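Local structure of putative glutaryl-CoA dehydrogenase (Thermus thermophilus, 2EBA) at residues A[144-149]-A[159-164]; A[155-160]-A[215-220]; A[24-29]-A[80-85]. The protein belongs to the acyl-CoA dehydrogenase family of flavoproteins, binding flavin-adenine dinucleotide in a chain built of helical domains around a beta-rich middle domain. One frame throughout, in Å; residues are numbered along the deposited sequence.

How the interactions relate
Interactions 1 and 2 lie 7 Å apart, centre to centre, and share G159 and T160 of strand 154-165: 144-149 meets one edge of that strand and 215-220 the other. Interaction 1 is buried: T146 packs on G159 and K161, T146 and K161 share E133 outside the segments, and its far end runs into the flavin. Interaction 2, partly buried, is a true backbone pairing with leucines and valine on one face and N158 and E219 on the other. Interaction 3 stands 34 and 37 Å from their centres, beyond the middle of the chain, in the N-terminal helical domain; there a buried leucine contact between helices is bordered by a weak salt bridge.

Interaction 1: residues A[144-149]-A[159-164]; sequences MKTRAR and GTKMWI. With FAD (flavin-adenine dinucleotide), chain I.
The backbones of T146 and G159 nearly touch, CA to CA 3.8 Å, where the chain leading into strand 147-149 runs up against strand 154-165 just beyond their hairpin pairing of R147 with N158. G159 is almost fully extended and has no side chain, and T146 fills that side: its OG1 lies 3.4 Å from G159 CA. The methyl CG2 of T146, anti to the backbone N, rests on the same glycine, with OG1 placed beside the backbone N and turned to K161. The K161 side chain is bent at its second torsion (chi2 -59°) and then runs straight, passing CE 3.5 Å from T146 OG1. Its ammonium ends 4.2 Å from CG of M144, so an apolar chain flanks the charge. Outside the two segments E133 gathers these polar ends: OE2 takes a hydrogen bond with T146 OG1 and a salt bridge from K161 NZ, which also bonds to the carbonyls of L131 and W176. Farther along, the strand turns at a G1 bulge and meets the flavin. CB of W163 packs 3.4 Å from FAD C9A and CD1 of I164 lies 3.8 Å from FAD N3, both on the same face of the isoalloxazine. The methyl CE of M162 sits 3.4 Å above the centre of the W163 ring. The buried ammonium of K161 is thus gripped by one carboxylate and two carbonyls, which probably keeps it charged and fixes its bent chain.

Interaction 2: residues A[155-160]-A[215-220]; sequences WVLNGT and LVLEEV
A G1 beta bulge in the antiparallel sheet of the middle domain brings E219 and V220 together opposite L157. L157 N gives a hydrogen bond to V220 O (2.7 Å, 169°), and V220 N returns one to L157 O (2.9 Å). Beyond the bulge the register has shifted by one, and G159 pairs with L217: G159 N reaches L217 O at 3.1 Å on a lone pair, and L217 N meets G159 O nearly end-on. On one face L157 and L217 lie side by side, CB of the first 4.1 Å from CD2 of the second, with V220 beside them and F196 and V189 packed against the group. The polar work is done by N158, whose side chain turns to the bulge. Its OD1 accepts E219 N at 2.6 Å, the donor standing above the amide plane rather than on a lone pair, and its ND2 makes a weak bond to E219 OE1. Carboxylate and amide are twisted 56° apart. The bend of E219 at chi2 (66°) brings its carboxylate back over the strand, where the side chain crosses CG2 of V156. Strands 212-217 and 220-223 both pair with strand 154-165, and between them the chain turns a corner at E218 and E219; the left-handed first residue, here E219, is the mark of the G1 bulge.

Interaction 3: residues A[24-29]-A[80-85]; sequences RFLEKE and YELERV
L26 reaches across from helix 13-29 to helix 72-85, and its CB and two methyls meet V85, E81 and L82. CB starts toward the other helix and lies 3.9 Å from CG2 of V85. CG stands anti to the carbonyl carbon (chi1 -69°), which spreads the two methyls over the turn formed by E81 and L82. CD1 comes down on the backbone, 3.6 Å from E81 O, and touches E81 CB at 4.1 Å. CD2 goes the other way and meets CD2 of L82 at 4.2 Å, the two leucine side chains crossing at about a right angle. The helix segments run nearly parallel, 20° apart, with axes 10.0 Å from each other, so a single leucine bridges much of the gap. Beside this apolar patch E27 and R84 pair, and with E81 they form a salt-bridge network. The long chain of R84 is extended from CG to NE, and its NH2 makes a weak but fairly straight hydrogen bond (162°) to E27 OE2 at 3.4 Å, the oxygen lying at the edge of the guanidinium. E81 OE1 is 4.0 Å from R84 NH1, well out of that plane, a long pairing by charge alone; R23 holds the other oxygen of E81, and E257 takes NE of R84. L82 leans on F51 of helix 48-54 and on L89 and V93 of helix 87-107, while R84 rests on A258 of helix 235-269, so helix 72-85 packs among these helices, with helix 13-29 covering the side where L26 lands.

Interaction 1: residues A[144-149]-A[159-164]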
loop_
_atom_site.group_PDB
_atom_site.type_symbol
_atom_site.label_atom_id
_atom_site.label_comp_id
_atom_site.label_asym_id
_atom_site.label_seq_id
_atom_site.Cartn_x
_atom_site.Cartn_y
_atom_site.Cartn_z
ATOM N N MET A 144 -6.310 -31.329 13.437
ATOM C CA MET A 144 -5.428 -32.418 13.857
ATOM C C MET A 144 -6.227 -33.710 13.953
ATOM O O MET A 144 -6.798 -34.008 15.008
ATOM C CB MET A 144 -4.813 -32.124 15.231
ATOM C CG MET A 144 -3.955 -33.257 15.788
ATOM S SD MET A 144 -3.349 -32.913 17.410
ATOM C CE MET A 144 -2.168 -31.829 17.049
ATOM N N LYS A 145 -6.292 -34.490 12.876
ATOM C CA LYS A 145 -7.046 -35.730 12.976
ATOM C C LYS A 145 -6.188 -36.948 13.185
ATOM O O LYS A 145 -6.683 -38.076 13.063
ATOM C CB LYS A 145 -7.927 -35.958 11.762
ATOM C CG LYS A 145 -8.839 -34.829 11.525
ATOM C CD LYS A 145 -8.603 -34.427 10.116
ATOM C CE LYS A 145 -9.609 -33.445 9.688
ATOM N NZ LYS A 145 -10.840 -34.195 9.355
ATOM N N THR A 146 -4.908 -36.741 13.474
ATOM C CA THR A 146 -4.048 -37.880 13.728
ATOM C C THR A 146 -4.426 -38.353 15.132
ATOM O O THR A 146 -4.406 -37.568 16.083
ATOM C CB THR A 146 -2.568 -37.478 13.701
ATOM O OG1 THR A 146 -2.214 -37.078 12.377
ATOM C CG2 THR A 146 -1.686 -38.625 14.140
ATOM N N ARG A 147 -4.760 -39.628 15.268
ATOM C CA ARG A 147 -5.148 -40.157 16.562
ATOM C C ARG A 147 -4.100 -41.010 17.235
ATOM O O ARG A 147 -3.221 -41.579 16.591
ATOM C CB ARG A 147 -6.425 -40.966 16.428
ATOM C CG ARG A 147 -7.639 -40.118 16.290
ATOM C CD ARG A 147 -7.877 -39.351 17.572
ATOM N NE ARG A 147 -8.986 -38.419 17.427
ATOM C CZ ARG A 147 -8.956 -37.346 16.641
ATOM N NH1 ARG A 147 -7.863 -37.072 15.934
ATOM N NH2 ARG A 147 -10.018 -36.544 16.563
ATOM N N ALA A 148 -4.230 -41.099 18.552
ATOM C CA ALA A 148 -3.331 -41.877 19.378
ATOM C C ALA A 148 -4.172 -42.582 20.445
ATOM O O ALA A 148 -4.854 -41.937 21.243
ATOM C CB ALA A 148 -2.297 -40.963 20.021
ATOM N N ARG A 149 -4.130 -43.912 20.444
ATOM C CA ARG A 149 -4.893 -44.695 21.407
ATOM C C ARG A 149 -3.981 -45.598 22.191
ATOM O O ARG A 149 -3.189 -46.335 21.608
ATOM C CB ARG A 149 -5.945 -45.519 20.679
ATOM C CG ARG A 149 -6.993 -44.649 19.993
ATOM C CD ARG A 149 -8.068 -45.489 19.313
ATOM N NE ARG A 149 -9.071 -44.667 18.632
ATOM C CZ ARG A 149 -10.064 -45.164 17.897
ATOM N NH1 ARG A 149 -10.188 -46.485 17.753
ATOM N NH2 ARG A 149 -10.927 -44.348 17.292
ATOM N N GLY A 159 -2.742 -41.257 11.245
ATOM C CA GLY A 159 -2.995 -39.921 10.747
ATOM C C GLY A 159 -2.052 -39.547 9.630
ATOM O O GLY A 159 -1.235 -40.351 9.190
ATOM N N THR A 160 -2.156 -38.314 9.169
ATOM C CA THR A 160 -1.295 -37.841 8.104
ATOM C C THR A 160 -0.796 -36.418 8.383
ATOM O O THR A 160 -1.492 -35.612 8.997
ATOM C CB THR A 160 -2.041 -37.866 6.755
ATOM O OG1 THR A 160 -2.215 -39.224 6.340
ATOM C CG2 THR A 160 -1.268 -37.105 5.697
ATOM N N LYS A 161 0.424 -36.127 7.945
ATOM C CA LYS A 161 1.006 -34.807 8.122
ATOM C C LYS A 161 1.473 -34.319 6.760
ATOM O O LYS A 161 2.021 -35.086 5.963
ATOM C CB LYS A 161 2.182 -34.867 9.111
ATOM C CG LYS A 161 1.790 -35.317 10.516
ATOM C CD LYS A 161 0.744 -34.387 11.140
ATOM C CE LYS A 161 0.410 -34.801 12.577
ATOM N NZ LYS A 161 -0.681 -33.990 13.207
ATOM N N MET A 162 1.232 -33.044 6.475
ATOM C CA MET A 162 1.594 -32.475 5.178
ATOM C C MET A 162 2.629 -31.374 5.336
ATOM O O MET A 162 2.630 -30.629 6.317
ATOM C CB MET A 162 0.373 -31.907 4.454
ATOM C CG MET A 162 0.044 -32.574 3.114
ATOM S SD MET A 162 1.484 -33.102 2.171
ATOM C CE MET A 162 1.696 -31.824 1.131
ATOM N N TRP A 163 3.495 -31.274 4.336
ATOM C CA TRP A 163 4.534 -30.261 4.299
ATOM C C TRP A 163 5.490 -30.350 5.483
ATOM O O TRP A 163 5.776 -29.349 6.086
ATOM C CB TRP A 163 3.916 -28.850 4.286
ATOM C CG TRP A 163 2.807 -28.612 3.279
ATOM C CD1 TRP A 163 1.494 -28.365 3.551
ATOM C CD2 TRP A 163 2.920 -28.636 1.851
ATOM N NE1 TRP A 163 0.779 -28.239 2.383
ATOM C CE2 TRP A 163 1.631 -28.404 1.325
ATOM C CE3 TRP A 163 3.983 -28.834 0.966
ATOM C CZ2 TRP A 163 1.379 -28.368 -0.046
ATOM C CZ3 TRP A 163 3.731 -28.798 -0.401
ATOM C CH2 TRP A 163 2.438 -28.567 -0.890
ATOM N N ILE A 164 6.000 -31.528 5.815
ATOM C CA ILE A 164 6.904 -31.623 6.955
ATOM C C ILE A 164 8.360 -31.546 6.528
ATOM O O ILE A 164 8.835 -32.398 5.773
ATOM C CB ILE A 164 6.668 -32.930 7.720
ATOM C CG1 ILE A 164 5.173 -33.066 8.025
ATOM C CG2 ILE A 164 7.499 -32.954 9.005
ATOM C CD1 ILE A 164 4.561 -31.865 8.709
HETATM P PA FAD I . -4.519 -22.866 5.310
HETATM O O1A FAD I . -5.751 -23.463 4.665
HETATM O O2A FAD I . -4.279 -23.011 6.792
HETATM O O5B FAD I . -4.465 -21.305 4.878
HETATM C C5B FAD I . -4.717 -20.825 3.664
HETATM C C4B FAD I . -5.031 -19.358 3.518
HETATM O O4B FAD I . -6.124 -18.937 4.594
HETATM C C3B FAD I . -3.885 -18.555 4.340
HETATM O O3B FAD I . -3.903 -17.249 3.774
HETATM C C2B FAD I . -4.348 -18.213 5.775
HETATM O O2B FAD I . -3.950 -16.962 6.186
HETATM C C1B FAD I . -5.828 -18.065 5.527
HETATM N N9A FAD I . -6.505 -18.427 6.846
HETATM C C8A FAD I . -6.446 -19.600 7.456
HETATM N N7A FAD I . -7.221 -19.498 8.587
HETATM C C5A FAD I . -7.760 -18.249 8.647
HETATM C C6A FAD I . -8.630 -17.567 9.563
HETATM N N6A FAD I . -9.094 -18.170 10.671
HETATM N N1A FAD I . -8.988 -16.267 9.304
HETATM C C2A FAD I . -8.533 -15.616 8.191
HETATM N N3A FAD I . -7.699 -16.247 7.301
HETATM C C4A FAD I . -7.312 -17.560 7.506
HETATM N N1 FAD I . 4.212 -27.604 9.133
HETATM C C2 FAD I . 4.729 -28.328 10.183
HETATM O O2 FAD I . 4.003 -28.645 11.140
HETATM N N3 FAD I . 6.044 -28.707 10.174
HETATM C C4 FAD I . 6.865 -28.375 9.123
HETATM O O4 FAD I . 8.056 -28.742 9.129
HETATM C C4X FAD I . 6.354 -27.636 8.035
HETATM N N5 FAD I . 7.149 -27.309 6.956
HETATM C C5X FAD I . 6.646 -26.623 5.876
HETATM C C6 FAD I . 7.484 -26.337 4.767
HETATM C C7 FAD I . 6.966 -25.656 3.636
HETATM C C7M FAD I . 7.915 -25.401 2.483
HETATM C C8 FAD I . 5.596 -25.244 3.615
HETATM C C8M FAD I . 4.961 -24.517 2.449
HETATM C C9 FAD I . 4.774 -25.528 4.720
HETATM C C9A FAD I . 5.267 -26.224 5.874
HETATM N N10 FAD I . 4.460 -26.548 6.986
HETATM C C10 FAD I . 4.984 -27.246 8.049
HETATM C "C1'" FAD I . 3.036 -26.188 7.045
HETATM C "C2'" FAD I . 2.765 -24.718 7.174
HETATM O "O2'" FAD I . 2.874 -24.341 8.537
HETATM C "C3'" FAD I . 1.404 -24.472 6.590
HETATM O "O3'" FAD I . 1.558 -24.314 5.182
HETATM C "C4'" FAD I . 0.703 -23.235 7.139
HETATM O "O4'" FAD I . 0.100 -23.520 8.405
HETATM C "C5'" FAD I . -0.385 -22.775 6.188
HETATM O "O5'" FAD I . -1.498 -23.641 6.276
HETATM P P FAD I . -2.138 -24.444 5.022
HETATM O O1P FAD I . -1.144 -24.615 3.916
HETATM O O2P FAD I . -2.761 -25.702 5.576
HETATM O O3P FAD I . -3.244 -23.417 4.484
#

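Interaction 2: residues A[155-160]-A[215-220]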
loop_
_atom_site.group_PDB
_atom_site.type_symbol
_atom_site.label_atom_id
_atom_site.label_comp_id
_atom_site.label_asym_id
_atom_site.label_seq_id
_atom_site.Cartn_x
_atom_site.Cartn_y
_atom_site.Cartn_z
ATOM N N TRP A 155 1.303 -46.945 22.388
ATOM C CA TRP A 155 0.282 -46.165 21.695
ATOM C C TRP A 155 0.277 -46.496 20.210
ATOM O O TRP A 155 1.336 -46.733 19.623
ATOM C CB TRP A 155 0.549 -44.663 21.821
ATOM C CG TRP A 155 0.571 -44.126 23.198
ATOM C CD1 TRP A 155 1.570 -44.263 24.114
ATOM C CD2 TRP A 155 -0.443 -43.338 23.817
ATOM N NE1 TRP A 155 1.245 -43.604 25.272
ATOM C CE2 TRP A 155 0.012 -43.026 25.121
ATOM C CE3 TRP A 155 -1.694 -42.861 23.400
ATOM C CZ2 TRP A 155 -0.741 -42.259 26.015
ATOM C CZ3 TRP A 155 -2.446 -42.094 24.288
ATOM C CH2 TRP A 155 -1.963 -41.801 25.586
ATOM N N VAL A 156 -0.910 -46.509 19.606
ATOM C CA VAL A 156 -1.026 -46.768 18.176
ATOM C C VAL A 156 -1.482 -45.467 17.547
ATOM O O VAL A 156 -2.535 -44.933 17.889
ATOM C CB VAL A 156 -2.049 -47.889 17.841
ATOM C CG1 VAL A 156 -3.467 -47.447 18.173
ATOM C CG2 VAL A 156 -1.950 -48.239 16.369
ATOM N N LEU A 157 -0.667 -44.946 16.638
ATOM C CA LEU A 157 -0.961 -43.689 15.969
ATOM C C LEU A 157 -1.425 -43.881 14.534
ATOM O O LEU A 157 -0.902 -44.733 13.800
ATOM C CB LEU A 157 0.279 -42.787 15.989
ATOM C CG LEU A 157 0.634 -42.002 17.264
ATOM C CD1 LEU A 157 0.513 -42.887 18.493
ATOM C CD2 LEU A 157 2.049 -41.450 17.138
ATOM N N ASN A 158 -2.419 -43.082 14.149
ATOM C CA ASN A 158 -2.990 -43.100 12.802
ATOM C C ASN A 158 -3.305 -41.671 12.372
ATOM O O ASN A 158 -4.046 -40.961 13.044
ATOM C CB ASN A 158 -4.287 -43.923 12.755
ATOM C CG ASN A 158 -4.041 -45.422 12.682
ATOM O OD1 ASN A 158 -3.573 -45.939 11.665
ATOM N ND2 ASN A 158 -4.358 -46.125 13.763
ATOM N N GLY A 159 -2.742 -41.257 11.245
ATOM C CA GLY A 159 -2.995 -39.921 10.747
ATOM C C GLY A 159 -2.052 -39.547 9.630
ATOM O O GLY A 159 -1.235 -40.351 9.190
ATOM N N THR A 160 -2.156 -38.314 9.169
ATOM C CA THR A 160 -1.295 -37.841 8.104
ATOM C C THR A 160 -0.796 -36.418 8.383
ATOM O O THR A 160 -1.492 -35.612 8.997
ATOM C CB THR A 160 -2.041 -37.866 6.755
ATOM O OG1 THR A 160 -2.215 -39.224 6.340
ATOM C CG2 THR A 160 -1.268 -37.105 5.697
ATOM N N LEU A 215 3.850 -37.178 5.711
ATOM C CA LEU A 215 4.011 -38.303 6.620
ATOM C C LEU A 215 2.696 -39.045 6.711
ATOM O O LEU A 215 1.632 -38.447 6.843
ATOM C CB LEU A 215 4.446 -37.830 8.022
ATOM C CG LEU A 215 5.650 -36.888 8.115
ATOM C CD1 LEU A 215 5.987 -36.595 9.578
ATOM C CD2 LEU A 215 6.831 -37.507 7.407
ATOM N N VAL A 216 2.770 -40.359 6.601
ATOM C CA VAL A 216 1.583 -41.179 6.696
ATOM C C VAL A 216 1.862 -42.194 7.788
ATOM O O VAL A 216 2.810 -42.972 7.695
ATOM C CB VAL A 216 1.278 -41.912 5.369
ATOM C CG1 VAL A 216 0.067 -42.790 5.538
ATOM C CG2 VAL A 216 1.025 -40.909 4.260
ATOM N N LEU A 217 1.059 -42.142 8.842
ATOM C CA LEU A 217 1.186 -43.068 9.947
ATOM C C LEU A 217 -0.001 -44.017 9.903
ATOM O O LEU A 217 -1.147 -43.616 10.086
ATOM C CB LEU A 217 1.229 -42.317 11.285
ATOM C CG LEU A 217 2.522 -41.536 11.541
ATOM C CD1 LEU A 217 2.413 -40.174 10.887
ATOM C CD2 LEU A 217 2.774 -41.403 13.041
ATOM N N GLU A 218 0.294 -45.283 9.647
ATOM C CA GLU A 218 -0.726 -46.314 9.554
ATOM C C GLU A 218 -0.494 -47.330 10.670
ATOM O O GLU A 218 0.429 -48.146 10.596
ATOM C CB GLU A 218 -0.617 -46.987 8.186
ATOM C CG GLU A 218 -1.923 -47.440 7.566
ATOM C CD GLU A 218 -1.733 -47.928 6.129
ATOM O OE1 GLU A 218 -0.866 -48.803 5.899
ATOM O OE2 GLU A 218 -2.453 -47.437 5.230
ATOM N N GLU A 219 -1.325 -47.264 11.711
ATOM C CA GLU A 219 -1.229 -48.173 12.855
ATOM C C GLU A 219 0.201 -48.232 13.399
ATOM O O GLU A 219 0.727 -49.305 13.665
ATOM C CB GLU A 219 -1.674 -49.574 12.437
ATOM C CG GLU A 219 -2.467 -50.324 13.490
ATOM C CD GLU A 219 -3.820 -49.689 13.787
ATOM O OE1 GLU A 219 -4.504 -49.251 12.838
ATOM O OE2 GLU A 219 -4.210 -49.646 14.973
ATOM N N VAL A 220 0.821 -47.070 13.565
ATOM C CA VAL A 220 2.199 -46.992 14.058
ATOM C C VAL A 220 2.257 -47.171 15.563
ATOM O O VAL A 220 1.621 -46.413 16.308
ATOM C CB VAL A 220 2.835 -45.628 13.681
ATOM C CG1 VAL A 220 4.174 -45.475 14.358
ATOM C CG2 VAL A 220 2.985 -45.528 12.168
#

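Interaction 3: residues A[24-29]-A[80-85]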
loop_
_atom_site.group_PDB
_atom_site.type_symbol
_atom_site.label_atom_id
_atom_site.label_comp_id
_atom_site.label_asym_id
_atom_site.label_seq_id
_atom_site.Cartn_x
_atom_site.Cartn_y
_atom_site.Cartn_z
ATOM N N ARG A 24 31.805 -16.661 7.504
ATOM C CA ARG A 24 32.995 -17.223 6.844
ATOM C C ARG A 24 32.710 -18.657 6.384
ATOM O O ARG A 24 32.990 -19.016 5.254
ATOM C CB ARG A 24 34.207 -17.273 7.783
ATOM C CG ARG A 24 34.997 -15.990 7.703
ATOM C CD ARG A 24 36.352 -16.144 8.352
ATOM N NE ARG A 24 36.421 -15.360 9.581
ATOM C CZ ARG A 24 36.319 -15.865 10.803
ATOM N NH1 ARG A 24 36.148 -17.177 10.956
ATOM N NH2 ARG A 24 36.346 -15.065 11.861
ATOM N N PHE A 25 32.151 -19.482 7.265
ATOM C CA PHE A 25 31.848 -20.852 6.884
ATOM C C PHE A 25 30.899 -20.926 5.700
ATOM O O PHE A 25 31.244 -21.511 4.681
ATOM C CB PHE A 25 31.308 -21.581 8.096
ATOM C CG PHE A 25 30.389 -22.686 7.777
ATOM C CD1 PHE A 25 30.819 -23.782 7.020
ATOM C CD2 PHE A 25 29.077 -22.642 8.215
ATOM C CE1 PHE A 25 29.927 -24.817 6.694
ATOM C CE2 PHE A 25 28.190 -23.671 7.906
ATOM C CZ PHE A 25 28.622 -24.760 7.136
ATOM N N LEU A 26 29.746 -20.283 5.818
ATOM C CA LEU A 26 28.746 -20.315 4.757
ATOM C C LEU A 26 29.138 -19.751 3.423
ATOM O O LEU A 26 28.604 -20.142 2.370
ATOM C CB LEU A 26 27.519 -19.568 5.207
ATOM C CG LEU A 26 26.824 -20.316 6.299
ATOM C CD1 LEU A 26 25.952 -19.313 7.016
ATOM C CD2 LEU A 26 26.030 -21.468 5.698
ATOM N N GLU A 27 30.037 -18.788 3.493
ATOM C CA GLU A 27 30.487 -18.077 2.328
ATOM C C GLU A 27 31.478 -18.851 1.518
ATOM O O GLU A 27 31.605 -18.654 0.296
ATOM C CB GLU A 27 31.118 -16.784 2.773
ATOM C CG GLU A 27 31.138 -15.754 1.707
ATOM C CD GLU A 27 30.675 -14.440 2.268
ATOM O OE1 GLU A 27 31.415 -13.822 3.066
ATOM O OE2 GLU A 27 29.547 -14.034 1.936
ATOM N N LYS A 28 32.237 -19.721 2.159
ATOM C CA LYS A 28 33.181 -20.445 1.367
ATOM C C LYS A 28 32.616 -21.831 1.074
ATOM O O LYS A 28 32.954 -22.437 0.059
ATOM C CB LYS A 28 34.521 -20.531 2.072
ATOM C CG LYS A 28 34.869 -21.877 2.623
ATOM C CD LYS A 28 36.375 -21.989 2.519
ATOM C CE LYS A 28 36.892 -23.266 3.138
ATOM N NZ LYS A 28 38.146 -23.589 2.405
ATOM N N GLU A 29 31.734 -22.325 1.940
ATOM C CA GLU A 29 31.202 -23.668 1.772
ATOM C C GLU A 29 29.793 -23.822 1.231
ATOM O O GLU A 29 29.459 -24.904 0.748
ATOM C CB GLU A 29 31.318 -24.434 3.074
ATOM C CG GLU A 29 32.657 -25.096 3.270
ATOM C CD GLU A 29 32.730 -25.891 4.567
ATOM O OE1 GLU A 29 33.588 -25.554 5.409
ATOM O OE2 GLU A 29 31.930 -26.845 4.758
ATOM N N TYR A 80 20.306 -15.577 10.977
ATOM C CA TYR A 80 20.498 -14.411 10.118
ATOM C C TYR A 80 21.427 -14.762 8.950
ATOM O O TYR A 80 21.087 -14.608 7.769
ATOM C CB TYR A 80 21.120 -13.277 10.953
ATOM C CG TYR A 80 21.265 -11.960 10.233
ATOM C CD1 TYR A 80 20.244 -11.004 10.274
ATOM C CD2 TYR A 80 22.397 -11.683 9.470
ATOM C CE1 TYR A 80 20.349 -9.804 9.573
ATOM C CE2 TYR A 80 22.512 -10.488 8.759
ATOM C CZ TYR A 80 21.480 -9.554 8.818
ATOM O OH TYR A 80 21.575 -8.365 8.138
ATOM N N GLU A 81 22.618 -15.230 9.308
ATOM C CA GLU A 81 23.624 -15.606 8.328
ATOM C C GLU A 81 23.177 -16.796 7.461
ATOM O O GLU A 81 23.451 -16.838 6.260
ATOM C CB GLU A 81 24.949 -15.914 9.042
ATOM C CG GLU A 81 25.639 -14.680 9.626
ATOM C CD GLU A 81 25.847 -13.580 8.592
ATOM O OE1 GLU A 81 26.336 -13.885 7.487
ATOM O OE2 GLU A 81 25.532 -12.411 8.883
ATOM N N LEU A 82 22.486 -17.756 8.065
ATOM C CA LEU A 82 21.998 -18.904 7.319
ATOM C C LEU A 82 21.025 -18.449 6.220
ATOM O O LEU A 82 21.234 -18.733 5.038
ATOM C CB LEU A 82 21.296 -19.882 8.267
ATOM C CG LEU A 82 22.160 -20.855 9.072
ATOM C CD1 LEU A 82 21.334 -21.458 10.178
ATOM C CD2 LEU A 82 22.696 -21.943 8.164
ATOM N N GLU A 83 19.978 -17.728 6.621
ATOM C CA GLU A 83 18.943 -17.246 5.706
ATOM C C GLU A 83 19.500 -16.328 4.645
ATOM O O GLU A 83 19.044 -16.318 3.505
ATOM C CB GLU A 83 17.864 -16.503 6.484
ATOM C CG GLU A 83 16.580 -16.297 5.707
ATOM C CD GLU A 83 15.394 -16.940 6.392
ATOM O OE1 GLU A 83 15.377 -16.941 7.645
ATOM O OE2 GLU A 83 14.485 -17.430 5.685
ATOM N N ARG A 84 20.505 -15.543 5.006
ATOM C CA ARG A 84 21.128 -14.624 4.076
ATOM C C ARG A 84 21.663 -15.414 2.862
ATOM O O ARG A 84 21.812 -14.881 1.754
ATOM C CB ARG A 84 22.254 -13.924 4.774
ATOM C CG ARG A 84 23.055 -12.969 3.948
ATOM C CD ARG A 84 24.074 -12.394 4.908
ATOM N NE ARG A 84 25.229 -11.776 4.271
ATOM C CZ ARG A 84 26.197 -12.441 3.631
ATOM N NH1 ARG A 84 26.163 -13.775 3.518
ATOM N NH2 ARG A 84 27.227 -11.775 3.112
ATOM N N VAL A 85 21.973 -16.684 3.090
ATOM C CA VAL A 85 22.450 -17.510 1.993
ATOM C C VAL A 85 21.194 -18.084 1.331
ATOM O O VAL A 85 20.955 -17.859 0.147
ATOM C CB VAL A 85 23.333 -18.657 2.488
ATOM C CG1 VAL A 85 23.738 -19.512 1.317
ATOM C CG2 VAL A 85 24.564 -18.107 3.191
#